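Local coordinates for UBP3-associated protein BRE5 (Saccharomyces cerevisiae, PDB 1ZX2) that acts through its NTF2-like domain as the cofactor of the deubiquitinating enzyme Ubp3, with which it takes part in removing ubiquitin, at residues M102-M107 / K116-F121. Numbering follows the deposited sequence.
Sequences MATGEM and KFCQTF
Phe117 lies across the backbone of Gly105, its CE2 3.4 Å from Gly105 C, in an antiparallel hairpin pairing. With chi1 at 76°, CG sits between the backbone N and the carbonyl carbon, which brings the ring against the Gly105 backbone of strand 98-109. Gly105 N meets one ring face near the rim; Met107 approaches the opposite face at about a right angle, its CE 4.1 Å from the ring centroid in a CH-pi contact and its SD oblique, a Met-aromatic contact. An alanine in place of Phe117 would probably open a gap beside the Gly105 backbone and leave the Met107 thioether without its aromatic partner. In this hydrogen-bonded pair Phe117 N donates to Gly105 O at 2.9 Å, and Gly105 N returns a longer bond to Phe117 O. The two bonds of the Ala103–Gln119 pair run straighter, Ala103 N lying 2.8 Å from Gln119 O. On the sheet face shared with Thr104 and Cys118, the bent Lys116 chain passes Gly105 O, its CD 3.3 Å away, and its NZ forms a salt bridge with Asp85 of strand 80-92. Leu82 and Leu84 of that strand and Ile139 and Phe141 of strand 132-141 flank Phe117 within the curved NTF2-like sheet, whereas Met102, Thr104, Cys118 and Thr120 pack against Cys118 and Thr120 of the second subunit, another copy of this protein.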
loop_
_atom_site.group_PDB
_atom_site.type_symbol
_atom_site.label_atom_id
_atom_site.label_comp_id
_atom_site.label_asym_id
_atom_site.label_seq_id
_atom_site.Cartn_x
_atom_site.Cartn_y
_atom_site.Cartn_z
ATOM N N MET A 102 -0.365 4.294 -2.833
ATOM C CA MET A 102 0.771 3.438 -3.122
ATOM C C MET A 102 1.541 4.141 -4.189
ATOM O O MET A 102 0.949 4.520 -5.201
ATOM C CB MET A 102 0.339 2.043 -3.642
ATOM C CG MET A 102 1.496 1.006 -3.794
ATOM S SD MET A 102 0.948 -0.682 -4.412
ATOM C CE MET A 102 0.932 -0.211 -6.047
ATOM N N ALA A 103 2.831 4.341 -3.999
ATOM C CA ALA A 103 3.648 4.997 -4.994
ATOM C C ALA A 103 4.875 4.138 -5.257
ATOM O O ALA A 103 5.395 3.487 -4.326
ATOM C CB ALA A 103 4.063 6.398 -4.531
ATOM N N THR A 104 5.294 4.047 -6.521
ATOM C CA THR A 104 6.552 3.423 -6.847
ATOM C C THR A 104 7.435 4.456 -7.492
ATOM O O THR A 104 6.949 5.492 -7.985
ATOM C CB THR A 104 6.386 2.201 -7.775
ATOM O OG1 THR A 104 5.890 2.567 -9.079
ATOM C CG2 THR A 104 5.338 1.210 -7.189
ATOM N N GLY A 105 8.719 4.169 -7.520
ATOM C CA GLY A 105 9.672 5.049 -8.168
ATOM C C GLY A 105 11.103 4.648 -7.916
ATOM O O GLY A 105 11.389 3.446 -7.644
ATOM N N GLU A 106 11.989 5.647 -8.042
ATOM C CA GLU A 106 13.423 5.470 -7.925
ATOM C C GLU A 106 13.978 6.449 -6.919
ATOM O O GLU A 106 13.504 7.536 -6.791
ATOM C CB GLU A 106 14.087 5.637 -9.293
ATOM C CG GLU A 106 13.610 4.617 -10.333
ATOM C CD GLU A 106 14.436 4.605 -11.622
ATOM O OE1 GLU A 106 15.108 3.567 -11.917
ATOM O OE2 GLU A 106 14.399 5.623 -12.351
ATOM N N MET A 107 15.045 6.025 -6.267
ATOM C CA MET A 107 15.626 6.636 -5.087
ATOM C C MET A 107 17.150 6.427 -5.196
ATOM O O MET A 107 17.615 5.336 -5.530
ATOM C CB MET A 107 15.093 5.879 -3.892
ATOM C CG MET A 107 15.343 6.386 -2.505
ATOM S SD MET A 107 13.959 5.755 -1.442
ATOM C CE MET A 107 12.931 7.053 -1.427
ATOM N N LYS A 116 14.875 0.910 -7.113
ATOM C CA LYS A 116 13.417 0.986 -7.234
ATOM C C LYS A 116 12.786 0.795 -5.834
ATOM O O LYS A 116 13.289 0.016 -5.025
ATOM C CB LYS A 116 12.874 -0.093 -8.175
ATOM C CG LYS A 116 12.642 0.350 -9.633
ATOM C CD LYS A 116 11.211 1.005 -9.865
ATOM C CE LYS A 116 10.908 1.179 -11.362
ATOM N NZ LYS A 116 11.158 2.589 -11.811
ATOM N N PHE A 117 11.716 1.522 -5.533
ATOM C CA PHE A 117 11.064 1.411 -4.225
ATOM C C PHE A 117 9.562 1.360 -4.389
ATOM O O PHE A 117 9.003 1.765 -5.438
ATOM C CB PHE A 117 11.496 2.521 -3.257
ATOM C CG PHE A 117 10.870 3.853 -3.558
ATOM C CD1 PHE A 117 9.668 4.214 -2.998
ATOM C CD2 PHE A 117 11.463 4.704 -4.455
ATOM C CE1 PHE A 117 9.050 5.399 -3.326
ATOM C CE2 PHE A 117 10.867 5.910 -4.755
ATOM C CZ PHE A 117 9.648 6.249 -4.181
ATOM N N CYS A 118 8.901 0.885 -3.343
ATOM C CA CYS A 118 7.452 0.872 -3.314
ATOM C C CYS A 118 7.118 1.367 -1.929
ATOM O O CYS A 118 7.664 0.866 -0.949
ATOM C CB CYS A 118 6.876 -0.572 -3.549
ATOM S SG CYS A 118 5.041 -0.509 -3.561
ATOM N N GLN A 119 6.259 2.382 -1.852
ATOM C CA GLN A 119 5.838 2.969 -0.571
ATOM C C GLN A 119 4.336 3.084 -0.529
ATOM O O GLN A 119 3.741 3.539 -1.480
ATOM C CB GLN A 119 6.410 4.363 -0.424
ATOM C CG GLN A 119 6.124 5.079 0.971
ATOM C CD GLN A 119 7.219 6.056 1.343
ATOM O OE1 GLN A 119 7.595 6.190 2.534
ATOM N NE2 GLN A 119 7.663 6.793 0.381
ATOM N N THR A 120 3.765 2.791 0.623
ATOM C CA THR A 120 2.369 2.913 0.873
ATOM C C THR A 120 2.162 3.763 2.080
ATOM O O THR A 120 2.880 3.601 3.053
ATOM C CB THR A 120 1.781 1.507 1.148
ATOM O OG1 THR A 120 1.942 0.707 -0.056
ATOM C CG2 THR A 120 0.315 1.640 1.273
ATOM N N PHE A 121 1.154 4.622 2.032
ATOM C CA PHE A 121 0.729 5.432 3.159
ATOM C C PHE A 121 -0.717 5.212 3.380
ATOM O O PHE A 121 -1.457 5.074 2.424
ATOM C CB PHE A 121 0.857 6.916 2.787
ATOM C CG PHE A 121 2.263 7.387 2.560
ATOM C CD1 PHE A 121 2.758 7.531 1.272
ATOM C CD2 PHE A 121 3.067 7.704 3.613
ATOM C CE1 PHE A 121 4.024 7.987 1.027
ATOM C CE2 PHE A 121 4.397 8.209 3.380
ATOM C CZ PHE A 121 4.850 8.346 2.110
#